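Long-range contacts in nuclear hormone receptor FTZ-F1 (PDB 2XHS), which probably regulates transcription in Drosophila as an NR5A nuclear receptor, its ligand-binding domain taking up a peptide of its partner Fushi tarazu: residues V54-L59 and Q232-E237; V45-L50 and Q115-M120; L83-W88 and M236-A241. All blocks are in the same frame, centred on the assembly; numbering follows the deposited sequence.

Contact 1: residues V54-L59 and Q232-E237; sequences VLDQNL and QTLLME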
loop_
_atom_site.group_PDB
_atom_site.type_symbol
_atom_site.label_atom_id
_atom_site.label_comp_id
_atom_site.label_asym_id
_atom_site.label_seq_id
_atom_site.Cartn_x
_atom_site.Cartn_y
_atom_site.Cartn_z
ATOM N N VAL A 54 -5.493 7.129 10.514
ATOM C CA VAL A 54 -4.313 7.080 9.709
ATOM C C VAL A 54 -4.596 6.348 8.451
ATOM O O VAL A 54 -4.267 6.794 7.397
ATOM C CB VAL A 54 -3.235 6.335 10.434
ATOM C CG1 VAL A 54 -2.053 6.206 9.593
ATOM C CG2 VAL A 54 -2.872 7.055 11.640
ATOM N N LEU A 55 -5.240 5.215 8.574
ATOM C CA LEU A 55 -5.584 4.402 7.450
ATOM C C LEU A 55 -6.508 5.123 6.538
ATOM O O LEU A 55 -6.416 5.019 5.357
ATOM C CB LEU A 55 -6.264 3.153 7.928
ATOM C CG LEU A 55 -5.441 2.170 8.709
ATOM C CD1 LEU A 55 -6.328 1.143 9.224
ATOM C CD2 LEU A 55 -4.447 1.566 7.838
ATOM N N ASP A 56 -7.418 5.870 7.097
ATOM C CA ASP A 56 -8.313 6.602 6.276
ATOM C C ASP A 56 -7.522 7.556 5.442
ATOM O O ASP A 56 -7.736 7.683 4.278
ATOM C CB ASP A 56 -9.283 7.373 7.151
ATOM C CG ASP A 56 -10.512 7.804 6.414
ATOM O OD1 ASP A 56 -10.992 7.024 5.621
ATOM O OD2 ASP A 56 -10.991 8.917 6.606
ATOM N N GLN A 57 -6.592 8.244 6.041
ATOM C CA GLN A 57 -5.808 9.194 5.312
ATOM C C GLN A 57 -5.018 8.506 4.255
ATOM O O GLN A 57 -4.842 9.000 3.186
ATOM C CB GLN A 57 -4.869 9.873 6.269
ATOM C CG GLN A 57 -4.047 10.973 5.699
ATOM C CD GLN A 57 -3.086 11.540 6.699
ATOM O OE1 GLN A 57 -2.343 10.817 7.333
ATOM N NE2 GLN A 57 -3.097 12.838 6.845
ATOM N N ASN A 58 -4.520 7.341 4.576
ATOM C CA ASN A 58 -3.677 6.624 3.669
ATOM C C ASN A 58 -4.430 6.320 2.441
ATOM O O ASN A 58 -3.924 6.366 1.361
ATOM C CB ASN A 58 -3.247 5.317 4.284
ATOM C CG ASN A 58 -2.113 5.475 5.204
ATOM O OD1 ASN A 58 -1.550 6.528 5.302
ATOM N ND2 ASN A 58 -1.750 4.425 5.868
ATOM N N LEU A 59 -5.674 5.988 2.627
ATOM C CA LEU A 59 -6.497 5.632 1.523
ATOM C C LEU A 59 -6.652 6.772 0.592
ATOM O O LEU A 59 -6.652 6.595 -0.580
ATOM C CB LEU A 59 -7.843 5.214 2.025
ATOM C CG LEU A 59 -7.831 3.859 2.668
ATOM C CD1 LEU A 59 -9.185 3.533 3.110
ATOM C CD2 LEU A 59 -7.408 2.896 1.667
ATOM N N GLN A 232 -18.613 7.108 8.679
ATOM C CA GLN A 232 -18.707 8.000 7.554
ATOM C C GLN A 232 -17.490 8.101 6.715
ATOM O O GLN A 232 -17.492 8.787 5.732
ATOM C CB GLN A 232 -19.011 9.375 8.067
ATOM C CG GLN A 232 -19.615 9.340 9.410
ATOM C CD GLN A 232 -18.659 9.702 10.480
ATOM O OE1 GLN A 232 -17.960 10.668 10.366
ATOM N NE2 GLN A 232 -18.640 8.946 11.531
ATOM N N THR A 233 -16.451 7.418 7.125
ATOM C CA THR A 233 -15.158 7.464 6.500
ATOM C C THR A 233 -15.021 6.695 5.231
ATOM O O THR A 233 -15.769 5.812 4.958
ATOM C CB THR A 233 -14.161 6.893 7.410
ATOM O OG1 THR A 233 -14.387 5.503 7.480
ATOM C CG2 THR A 233 -14.356 7.437 8.742
ATOM N N LEU A 234 -14.023 7.060 4.459
ATOM C CA LEU A 234 -13.671 6.386 3.246
ATOM C C LEU A 234 -13.237 4.986 3.570
ATOM O O LEU A 234 -13.445 4.064 2.832
ATOM C CB LEU A 234 -12.559 7.140 2.582
ATOM C CG LEU A 234 -11.995 6.547 1.323
ATOM C CD1 LEU A 234 -13.082 6.452 0.313
ATOM C CD2 LEU A 234 -10.919 7.414 0.848
ATOM N N LEU A 235 -12.629 4.840 4.715
ATOM C CA LEU A 235 -12.161 3.569 5.131
ATOM C C LEU A 235 -13.307 2.601 5.269
ATOM O O LEU A 235 -13.205 1.481 4.873
ATOM C CB LEU A 235 -11.450 3.737 6.457
ATOM C CG LEU A 235 -10.613 2.558 6.856
ATOM C CD1 LEU A 235 -10.609 2.465 8.285
ATOM C CD2 LEU A 235 -11.269 1.379 6.267
HETATM N N MSE A 236 -14.399 3.030 5.856
HETATM C CA MSE A 236 -15.574 2.212 5.953
HETATM C C MSE A 236 -16.162 1.960 4.591
HETATM O O MSE A 236 -16.610 0.899 4.286
HETATM C CB MSE A 236 -16.582 2.887 6.854
HETATM C CG MSE A 236 -17.889 2.187 7.012
HETATM SE SE MSE A 236 -17.788 0.745 8.092
HETATM C CE MSE A 236 -17.391 -0.568 6.929
ATOM N N GLU A 237 -16.170 2.957 3.753
ATOM C CA GLU A 237 -16.758 2.775 2.464
ATOM C C GLU A 237 -16.018 1.729 1.720
ATOM O O GLU A 237 -16.596 0.911 1.066
ATOM C CB GLU A 237 -16.664 4.066 1.708
ATOM C CG GLU A 237 -16.914 3.953 0.261
ATOM C CD GLU A 237 -17.021 5.288 -0.379
ATOM O OE1 GLU A 237 -17.637 6.158 0.209
ATOM O OE2 GLU A 237 -16.500 5.467 -1.470
#
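The C-terminal helix 234-240, which by its place in the chain corresponds to the activation (AF-2) helix of a nuclear receptor ligand-binding domain, begins against helix 47-67, where Asp-56 meets its first turn and Leu-59 lies alongside. The carboxylate of Asp-56 accepts the N-H of Leu-235, OD1 to N 2.9 Å; the bond is bent at the hydrogen (136°), although the donor comes in nearly along the C-O axis. With CG anti to the backbone N (chi1 -161°), the side chain leaves its helix and crosses Thr-233 obliquely, OD1 lying 3.6 Å from Thr-233 CB. Thr-233 is the N-cap: its OG1 takes the N-H of Met-236 at 3.0 Å, so the helix's own N-cap and Asp-56 from helix 47-67 both bind N-H groups of its first turn. The negative charge of Asp-56 would probably be favoured by the positive end of the helix dipole. Beside the carboxylate, Leu-59 CD1 rests 3.6 Å from Leu-235 CA, and Leu-59 CB lies 4.0 Å from Leu-234 CD2. Beyond them, Leu-55 packs on Leu-220 and Leu-235 on His-224 of helix 198-224. A C-terminal helix held at its start in this way is consistent with the active, coactivator-binding conformation of nuclear receptors.

Contact 2: residues V45-L50 and Q115-M120; sequences VDLFEL and QVFNLM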
loop_
_atom_site.group_PDB
_atom_site.type_symbol
_atom_site.label_atom_id
_atom_site.label_comp_id
_atom_site.label_asym_id
_atom_site.label_seq_id
_atom_site.Cartn_x
_atom_site.Cartn_y
_atom_site.Cartn_z
ATOM N N VAL A 45 -6.930 9.149 24.064
ATOM C CA VAL A 45 -7.551 8.992 22.787
ATOM C C VAL A 45 -7.741 7.528 22.591
ATOM O O VAL A 45 -7.125 6.755 23.271
ATOM C CB VAL A 45 -6.646 9.545 21.734
ATOM C CG1 VAL A 45 -7.354 9.657 20.450
ATOM C CG2 VAL A 45 -6.213 10.894 22.140
ATOM N N ASP A 46 -8.609 7.142 21.674
ATOM C CA ASP A 46 -8.836 5.747 21.429
ATOM C C ASP A 46 -7.840 5.416 20.399
ATOM O O ASP A 46 -7.868 5.941 19.321
ATOM C CB ASP A 46 -10.221 5.515 20.872
ATOM C CG ASP A 46 -10.584 4.061 20.817
ATOM O OD1 ASP A 46 -10.307 3.333 21.764
ATOM O OD2 ASP A 46 -11.169 3.628 19.836
ATOM N N LEU A 47 -6.915 4.564 20.765
ATOM C CA LEU A 47 -5.851 4.208 19.883
ATOM C C LEU A 47 -6.336 3.488 18.673
ATOM O O LEU A 47 -5.785 3.652 17.622
ATOM C CB LEU A 47 -4.779 3.443 20.616
ATOM C CG LEU A 47 -4.074 4.331 21.622
ATOM C CD1 LEU A 47 -3.084 3.549 22.373
ATOM C CD2 LEU A 47 -3.402 5.428 20.922
ATOM N N PHE A 48 -7.348 2.660 18.816
ATOM C CA PHE A 48 -7.856 1.969 17.672
ATOM C C PHE A 48 -8.435 2.943 16.718
ATOM O O PHE A 48 -8.239 2.845 15.554
ATOM C CB PHE A 48 -8.877 0.939 18.063
ATOM C CG PHE A 48 -9.473 0.233 16.903
ATOM C CD1 PHE A 48 -8.855 -0.824 16.339
ATOM C CD2 PHE A 48 -10.640 0.653 16.368
ATOM C CE1 PHE A 48 -9.376 -1.424 15.308
ATOM C CE2 PHE A 48 -11.160 0.031 15.328
ATOM C CZ PHE A 48 -10.531 -1.006 14.802
ATOM N N GLU A 49 -9.153 3.913 17.213
ATOM C CA GLU A 49 -9.747 4.873 16.326
ATOM C C GLU A 49 -8.719 5.627 15.560
ATOM O O GLU A 49 -8.945 5.979 14.438
ATOM C CB GLU A 49 -10.532 5.896 17.104
ATOM C CG GLU A 49 -11.796 5.422 17.690
ATOM C CD GLU A 49 -12.783 6.512 17.789
ATOM O OE1 GLU A 49 -12.378 7.663 17.765
ATOM O OE2 GLU A 49 -13.967 6.233 17.909
ATOM N N LEU A 50 -7.612 5.928 16.205
ATOM C CA LEU A 50 -6.532 6.679 15.612
ATOM C C LEU A 50 -5.911 5.939 14.473
ATOM O O LEU A 50 -5.642 6.485 13.445
ATOM C CB LEU A 50 -5.484 6.931 16.659
ATOM C CG LEU A 50 -4.840 8.299 16.778
ATOM C CD1 LEU A 50 -3.593 8.183 17.549
ATOM C CD2 LEU A 50 -4.558 8.878 15.461
ATOM N N GLN A 115 1.285 8.477 25.659
ATOM C CA GLN A 115 0.561 7.375 25.112
ATOM C C GLN A 115 1.428 6.821 24.006
ATOM O O GLN A 115 2.242 7.514 23.455
ATOM C CB GLN A 115 -0.764 7.872 24.581
ATOM C CG GLN A 115 -1.961 7.134 25.103
ATOM C CD GLN A 115 -3.231 7.808 24.738
ATOM O OE1 GLN A 115 -3.310 9.012 24.716
ATOM N NE2 GLN A 115 -4.236 7.039 24.450
ATOM N N VAL A 116 1.266 5.559 23.684
ATOM C CA VAL A 116 2.114 4.944 22.698
ATOM C C VAL A 116 1.321 4.410 21.529
ATOM O O VAL A 116 0.390 3.684 21.718
ATOM C CB VAL A 116 2.911 3.814 23.353
ATOM C CG1 VAL A 116 3.662 3.020 22.342
ATOM C CG2 VAL A 116 3.850 4.378 24.345
ATOM N N PHE A 117 1.726 4.744 20.315
ATOM C CA PHE A 117 1.031 4.267 19.143
ATOM C C PHE A 117 1.776 3.154 18.477
ATOM O O PHE A 117 2.917 3.295 18.171
ATOM C CB PHE A 117 0.832 5.383 18.136
ATOM C CG PHE A 117 -0.022 4.996 16.977
ATOM C CD1 PHE A 117 -1.376 4.881 17.114
ATOM C CD2 PHE A 117 0.521 4.727 15.759
ATOM C CE1 PHE A 117 -2.131 4.528 16.079
ATOM C CE2 PHE A 117 -0.242 4.365 14.747
ATOM C CZ PHE A 117 -1.563 4.274 14.902
ATOM N N ASN A 118 1.106 2.047 18.226
ATOM C CA ASN A 118 1.722 0.932 17.581
ATOM C C ASN A 118 1.647 1.138 16.121
ATOM O O ASN A 118 0.656 0.894 15.522
ATOM C CB ASN A 118 0.947 -0.309 17.920
ATOM C CG ASN A 118 1.600 -1.539 17.449
ATOM O OD1 ASN A 118 2.779 -1.687 17.560
ATOM N ND2 ASN A 118 0.838 -2.434 16.917
ATOM N N LEU A 119 2.733 1.616 15.562
ATOM C CA LEU A 119 2.882 1.888 14.155
ATOM C C LEU A 119 2.789 0.627 13.368
ATOM O O LEU A 119 2.307 0.599 12.285
ATOM C CB LEU A 119 4.217 2.547 13.899
ATOM C CG LEU A 119 4.358 3.965 14.387
ATOM C CD1 LEU A 119 5.781 4.300 14.528
ATOM C CD2 LEU A 119 3.758 4.841 13.377
HETATM N N MSE A 120 3.269 -0.424 13.974
HETATM C CA MSE A 120 3.341 -1.735 13.416
HETATM C C MSE A 120 1.966 -2.243 13.102
HETATM O O MSE A 120 1.787 -3.006 12.204
HETATM C CB MSE A 120 4.035 -2.619 14.431
HETATM C CG MSE A 120 4.284 -4.032 14.042
HETATM SE SE MSE A 120 5.310 -4.224 12.524
HETATM C CE MSE A 120 5.253 -6.082 12.453
#
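The loop entering helix 47-67, together with its first turn, runs beside strand 116-118 with the backbones well apart: Val-45 CA and Gln-115 CA are 8.6 Å apart, Leu-47 CA and Phe-117 CA 6.9 Å. Side chains therefore bridge the distance. Gln-115, extended beyond CG, reaches back to the loop and gives a hydrogen bond from NE2 to the carbonyl O of Val-45 at 3.1 Å. The N-H...O angle is 138°; Val-45 O lies close to the plane of the glutamine amide, while NE2 stands about 25° out of the carbonyl plane. The other end of that amide is also occupied, since OE1 accepts from Asn-113 ND2, and the two bonds together fix which way the amide is turned. Leu-47 slides past Gln-115 in the opposite direction, its CG 3.9 Å from Gln-115 NE2, while its CD1 lies against the strand backbone, 3.5 Å from Val-116 O. The ring of Phe-117 lies beside the first turn of the helix. A chi1 of -173° puts it opposite its own backbone N and brings its end to the helix, where the carbonyl O of Leu-47 lies at the ring edge, 4.1 Å from Phe-117 CE1. Leu-50 CD1 approaches the same ring obliquely, 4.0 Å from Phe-117 CD1, and Leu-47 CD2 adds a looser touch. Leu-50 also packs on Leu-34 and Leu-35 of helix 24-39, and Phe-117 pairs through its backbone with Thr-109 of the partner strand in the two-stranded hairpin. The chemistry is thus divided: a hydrogen bond from the glutamine amide to a main-chain carbonyl holds the loop at the partly exposed end, and apolar packing round one aromatic ring joins the hairpin to helix 47-67 farther in.

Contact 3: residues L83-W88 and M236-A241; sequences LLQHSW and MEMLHA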
loop_
_atom_site.group_PDB
_atom_site.type_symbol
_atom_site.label_atom_id
_atom_site.label_comp_id
_atom_site.label_asym_id
_atom_site.label_seq_id
_atom_site.Cartn_x
_atom_site.Cartn_y
_atom_site.Cartn_z
ATOM N N LEU A 83 -11.008 -1.414 -9.184
ATOM C CA LEU A 83 -9.650 -1.826 -8.958
ATOM C C LEU A 83 -9.152 -1.418 -7.620
ATOM O O LEU A 83 -8.503 -2.164 -6.964
ATOM C CB LEU A 83 -8.757 -1.232 -10.016
ATOM C CG LEU A 83 -8.776 -1.828 -11.401
ATOM C CD1 LEU A 83 -7.946 -0.961 -12.217
ATOM C CD2 LEU A 83 -8.190 -3.159 -11.359
ATOM N N LEU A 84 -9.423 -0.192 -7.253
ATOM C CA LEU A 84 -9.053 0.336 -5.975
ATOM C C LEU A 84 -9.758 -0.357 -4.857
ATOM O O LEU A 84 -9.197 -0.593 -3.836
ATOM C CB LEU A 84 -9.382 1.800 -5.930
ATOM C CG LEU A 84 -8.457 2.779 -6.605
ATOM C CD1 LEU A 84 -9.212 4.020 -6.794
ATOM C CD2 LEU A 84 -7.326 3.052 -5.722
ATOM N N GLN A 85 -11.016 -0.669 -5.050
ATOM C CA GLN A 85 -11.790 -1.343 -4.044
ATOM C C GLN A 85 -11.255 -2.689 -3.752
ATOM O O GLN A 85 -11.359 -3.158 -2.665
ATOM C CB GLN A 85 -13.212 -1.494 -4.498
ATOM C CG GLN A 85 -14.113 -0.413 -4.041
ATOM C CD GLN A 85 -15.383 -0.376 -4.786
ATOM O OE1 GLN A 85 -16.065 0.618 -4.783
ATOM N NE2 GLN A 85 -15.720 -1.454 -5.423
ATOM N N HIS A 86 -10.754 -3.359 -4.760
ATOM C CA HIS A 86 -10.224 -4.684 -4.596
ATOM C C HIS A 86 -8.977 -4.818 -3.779
ATOM O O HIS A 86 -8.837 -5.723 -3.000
ATOM C CB HIS A 86 -9.963 -5.272 -5.957
ATOM C CG HIS A 86 -9.766 -6.747 -5.944
ATOM N ND1 HIS A 86 -8.568 -7.337 -6.253
ATOM C CD2 HIS A 86 -10.611 -7.753 -5.655
ATOM C CE1 HIS A 86 -8.682 -8.640 -6.157
ATOM N NE2 HIS A 86 -9.912 -8.919 -5.794
ATOM N N SER A 87 -8.022 -3.952 -4.008
ATOM C CA SER A 87 -6.756 -4.105 -3.365
ATOM C C SER A 87 -6.295 -3.016 -2.504
ATOM O O SER A 87 -5.147 -2.865 -2.387
ATOM C CB SER A 87 -5.694 -4.327 -4.386
ATOM O OG SER A 87 -6.134 -3.831 -5.607
ATOM N N TRP A 88 -7.142 -2.232 -1.900
ATOM C CA TRP A 88 -6.630 -1.173 -1.066
ATOM C C TRP A 88 -5.892 -1.736 0.092
ATOM O O TRP A 88 -4.916 -1.213 0.512
ATOM C CB TRP A 88 -7.747 -0.278 -0.582
ATOM C CG TRP A 88 -8.755 -0.977 0.146
ATOM C CD1 TRP A 88 -9.796 -1.602 -0.366
ATOM C CD2 TRP A 88 -8.838 -1.132 1.542
ATOM N NE1 TRP A 88 -10.542 -2.143 0.602
ATOM C CE2 TRP A 88 -9.972 -1.863 1.799
ATOM C CE3 TRP A 88 -8.058 -0.716 2.606
ATOM C CZ2 TRP A 88 -10.344 -2.203 3.050
ATOM C CZ3 TRP A 88 -8.429 -1.047 3.834
ATOM C CH2 TRP A 88 -9.565 -1.770 4.059
HETATM N N MSE A 236 -14.399 3.030 5.856
HETATM C CA MSE A 236 -15.574 2.212 5.953
HETATM C C MSE A 236 -16.162 1.960 4.591
HETATM O O MSE A 236 -16.610 0.899 4.286
HETATM C CB MSE A 236 -16.582 2.887 6.854
HETATM C CG MSE A 236 -17.889 2.187 7.012
HETATM SE SE MSE A 236 -17.788 0.745 8.092
HETATM C CE MSE A 236 -17.391 -0.568 6.929
ATOM N N GLU A 237 -16.170 2.957 3.753
ATOM C CA GLU A 237 -16.758 2.775 2.464
ATOM C C GLU A 237 -16.018 1.729 1.720
ATOM O O GLU A 237 -16.596 0.911 1.066
ATOM C CB GLU A 237 -16.664 4.066 1.708
ATOM C CG GLU A 237 -16.914 3.953 0.261
ATOM C CD GLU A 237 -17.021 5.288 -0.379
ATOM O OE1 GLU A 237 -17.637 6.158 0.209
ATOM O OE2 GLU A 237 -16.500 5.467 -1.470
HETATM N N MSE A 238 -14.715 1.785 1.806
HETATM C CA MSE A 238 -13.862 0.827 1.171
HETATM C C MSE A 238 -14.067 -0.528 1.789
HETATM O O MSE A 238 -14.090 -1.529 1.130
HETATM C CB MSE A 238 -12.424 1.289 1.325
HETATM C CG MSE A 238 -11.584 1.148 0.100
HETATM SE SE MSE A 238 -12.179 2.164 -1.322
HETATM C CE MSE A 238 -12.415 3.719 -0.335
ATOM N N LEU A 239 -14.194 -0.557 3.088
ATOM C CA LEU A 239 -14.387 -1.793 3.773
ATOM C C LEU A 239 -15.682 -2.412 3.367
ATOM O O LEU A 239 -15.807 -3.591 3.252
ATOM C CB LEU A 239 -14.411 -1.502 5.238
ATOM C CG LEU A 239 -13.507 -2.276 6.155
ATOM C CD1 LEU A 239 -12.315 -2.714 5.449
ATOM C CD2 LEU A 239 -13.139 -1.354 7.195
ATOM N N HIS A 240 -16.666 -1.570 3.210
ATOM C CA HIS A 240 -18.026 -1.930 2.885
ATOM C C HIS A 240 -18.285 -2.537 1.541
ATOM O O HIS A 240 -19.188 -3.307 1.357
ATOM C CB HIS A 240 -18.885 -0.695 3.008
ATOM C CG HIS A 240 -20.348 -0.969 2.983
ATOM N ND1 HIS A 240 -21.256 -0.085 2.458
ATOM C CD2 HIS A 240 -21.062 -2.024 3.419
ATOM C CE1 HIS A 240 -22.469 -0.582 2.584
ATOM N NE2 HIS A 240 -22.376 -1.759 3.158
ATOM N N ALA A 241 -17.544 -2.069 0.573
ATOM C CA ALA A 241 -17.792 -2.379 -0.803
ATOM C C ALA A 241 -17.998 -3.824 -1.096
ATOM O O ALA A 241 -18.839 -4.168 -1.893
ATOM C CB ALA A 241 -16.715 -1.845 -1.640
#
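Trp-88 lays the five-membered ring of its indole against the side chain of Met-238, a selenomethionine, whose CG stands over one face. Met-238 CG lies 3.4 Å from the centroid of the Trp-88 five-membered ring and 15° off its normal, a CH-pi contact. The methylene sits toward the rim, nearest to Trp-88 CD1 and NE1. The bend at chi2 sets Met-238 SE to one side, 5.0 Å from that centroid, in an oblique Met-aromatic contact; the bend at chi3 turns only the terminal CE. Trp-88 holds CG between its backbone N and carbonyl carbon (chi1 58°), which turns the indole out toward helix 234-240. Leu-239 comes to the six-membered end from the rim, CD1 near CZ2, but the modelled separation is too short to be relied on. Gln-85, one turn earlier, lies along Met-238 and Ala-241 with its extended chain: its CG lies 4.2 Å from Met-238 SE, and its amide carbon CD is 3.7 Å from Ala-241 CB. The contact is thus made by apolar packing, with the selenium beside the indole and the amide of Gln-85 resting on a methyl group. The short helix segments 83-88 and 236-240 run at 92° to each other, their axes 9.4 Å apart at closest approach. Nearby, Leu-84 and Met-238 pack on apolar side chains of the bound peptide, and Glu-237 OE2 is hydrogen-bonded to its backbone, as in the charge clamp of nuclear receptors. Trp-88 itself is wedged between helices, touching Leu-59 and Gln-62 of helix 47-67 and Glu-217 of helix 198-224, while Leu-239 packs on Glu-217 and His-224 of the latter.

Overall arrangement
Contacts 1 and 3 are neighbours, their centres about 10 Å apart, and both hold the C-terminal helix 234-240: contact 1 against helix 47-67, contact 3 against helix 77-102. They meet where Leu-59 CD2 lies 3.8 Å from Trp-88 CE3, so three helices close together beside the bound peptide. Contact 2 uses the earlier end of helix 47-67 and joins it to the 116-118 strand; its centre is about 16 Å from that of contact 1 and 23 Å from that of contact 3. Along the chain come 45-50, 54-59, 83-88 and 115-120, then 232-241, shared by contacts 1 and 3. Helix 47-67 thus links the hairpin at one end of the ligand-binding domain to the peptide groove.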